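Local coordinates for histidine triad (HIT) protein (Marinobacter aquaeolei, PDB 3OHE) that belongs to the histidine triad family, binds calcium ions in the crystal and is probably a hydrolase, though its substrate is not established, at residues G17-L21 / C22-L26. Sequence-based numbering, arbitrary orientation.
Sequences GESRL and CDVLL
S19 and C22 tie the hairpin turn together with two hydrogen bonds: S19 N donates to C22 O over 2.9 Å, and C22 N donates to S19 OG, also 2.9 Å. The second bond depends on chi1 of 63°, which sets the hydroxyl between the backbone N and carbonyl carbon of S19, facing C22; OG there packs 3.2 Å from C22 CB. The OG of buried S19 is also hydrogen-bonded to E61 OE1, so an alanine in place of S19 would probably leave C22 N and the E61 carboxylate without this partner and the turn less firmly fixed. Next along the ladder, G17 and V24 form an antiparallel hydrogen-bonded pair: V24 N to G17 O is 2.9 Å, whereas G17 N to V24 O is a weak bond, stretched to 3.3 Å. V24 CG2 lies 3.7 Å from S19 N, extending the close packing on the face shared with C22.

The other face, carrying E18 and D23, is looser. Their carboxylates stay 4.6 Å apart (E18 OE2 to D23 OD1), and one water donates to both oxygens. K15 and R40, in salt bridges with E18 and D23 respectively, probably offset the like charges.

The hairpin joins outermost strand 13-18 to 22-27 in the antiparallel HIT-domain sheet; C22 rests on L58 of helix 52-72, and V24 meets V35 and L37 of neighbouring strand 34-39.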
loop_
_atom_site.group_PDB
_atom_site.type_symbol
_atom_site.label_atom_id
_atom_site.label_comp_id
_atom_site.label_asym_id
_atom_site.label_seq_id
_atom_site.Cartn_x
_atom_site.Cartn_y
_atom_site.Cartn_z
ATOM N N GLY A 17 -18.436 -6.026 8.025
ATOM C CA GLY A 17 -18.669 -7.445 7.790
ATOM C C GLY A 17 -17.372 -8.211 7.886
ATOM O O GLY A 17 -16.381 -7.711 8.466
ATOM N N GLU A 18 -17.405 -9.424 7.346
ATOM C CA GLU A 18 -16.280 -10.352 7.427
ATOM C C GLU A 18 -16.052 -10.984 6.065
ATOM O O GLU A 18 -16.986 -11.551 5.476
ATOM C CB GLU A 18 -16.603 -11.503 8.401
ATOM C CG GLU A 18 -16.907 -11.043 9.799
ATOM C CD GLU A 18 -17.398 -12.134 10.742
ATOM O OE1 GLU A 18 -17.853 -13.193 10.264
ATOM O OE2 GLU A 18 -17.330 -11.871 11.962
ATOM N N SER A 19 -14.819 -10.947 5.602
ATOM C CA SER A 19 -14.423 -11.781 4.473
ATOM C C SER A 19 -13.943 -13.134 5.022
ATOM O O SER A 19 -13.906 -13.349 6.244
ATOM C CB SER A 19 -13.325 -11.110 3.696
ATOM O OG SER A 19 -12.168 -10.952 4.488
ATOM N N ARG A 20 -13.507 -14.020 4.139
ATOM C CA ARG A 20 -12.999 -15.311 4.570
ATOM C C ARG A 20 -11.832 -15.135 5.534
ATOM O O ARG A 20 -11.788 -15.789 6.588
ATOM C CB ARG A 20 -12.604 -16.166 3.373
ATOM C CG ARG A 20 -12.431 -17.649 3.720
ATOM C CD ARG A 20 -12.190 -18.528 2.515
ATOM N NE ARG A 20 -13.349 -18.449 1.617
ATOM C CZ ARG A 20 -13.428 -19.077 0.454
ATOM N NH1 ARG A 20 -12.413 -19.812 0.027
ATOM N NH2 ARG A 20 -14.508 -18.917 -0.308
ATOM N N LEU A 21 -10.915 -14.212 5.228
ATOM C CA LEU A 21 -9.732 -14.015 6.057
ATOM C C LEU A 21 -9.789 -12.821 7.024
ATOM O O LEU A 21 -9.069 -12.843 8.029
ATOM C CB LEU A 21 -8.518 -13.854 5.111
ATOM C CG LEU A 21 -7.138 -13.609 5.747
ATOM C CD1 LEU A 21 -6.728 -14.816 6.585
ATOM C CD2 LEU A 21 -6.118 -13.308 4.651
ATOM N N CYS A 22 -10.584 -11.801 6.709
ATOM C CA CYS A 22 -10.427 -10.490 7.332
ATOM C C CYS A 22 -11.680 -9.931 7.964
ATOM O O CYS A 22 -12.814 -10.132 7.485
ATOM C CB CYS A 22 -9.978 -9.437 6.307
ATOM S SG CYS A 22 -8.417 -9.804 5.466
ATOM N N ASP A 23 -11.485 -9.134 9.014
ATOM C CA ASP A 23 -12.521 -8.185 9.395
ATOM C C ASP A 23 -12.504 -7.026 8.416
ATOM O O ASP A 23 -11.444 -6.506 8.047
ATOM C CB ASP A 23 -12.290 -7.685 10.833
ATOM C CG ASP A 23 -12.681 -8.711 11.899
ATOM O OD1 ASP A 23 -13.298 -9.766 11.594
ATOM O OD2 ASP A 23 -12.386 -8.445 13.110
ATOM N N VAL A 24 -13.703 -6.601 8.010
ATOM C CA VAL A 24 -13.868 -5.537 7.035
ATOM C C VAL A 24 -14.424 -4.345 7.774
ATOM O O VAL A 24 -15.565 -4.410 8.287
ATOM C CB VAL A 24 -14.771 -5.951 5.856
ATOM C CG1 VAL A 24 -14.760 -4.849 4.767
ATOM C CG2 VAL A 24 -14.334 -7.282 5.281
ATOM N N LEU A 25 -13.630 -3.270 7.874
ATOM C CA LEU A 25 -13.920 -2.134 8.729
ATOM C C LEU A 25 -14.049 -0.871 7.906
ATOM O O LEU A 25 -13.275 -0.630 7.004
ATOM C CB LEU A 25 -12.806 -1.990 9.768
ATOM C CG LEU A 25 -12.459 -3.219 10.618
ATOM C CD1 LEU A 25 -11.338 -2.841 11.586
ATOM C CD2 LEU A 25 -13.718 -3.808 11.348
ATOM N N LEU A 26 -15.011 -0.038 8.279
ATOM C CA LEU A 26 -15.176 1.288 7.706
ATOM C C LEU A 26 -14.391 2.292 8.552
ATOM O O LEU A 26 -14.681 2.449 9.736
ATOM C CB LEU A 26 -16.641 1.692 7.753
ATOM C CG LEU A 26 -17.034 3.054 7.160
ATOM C CD1 LEU A 26 -16.808 3.050 5.635
ATOM C CD2 LEU A 26 -18.500 3.362 7.549
HETATM O O HOH W 1 -15.073 -10.995 13.191
#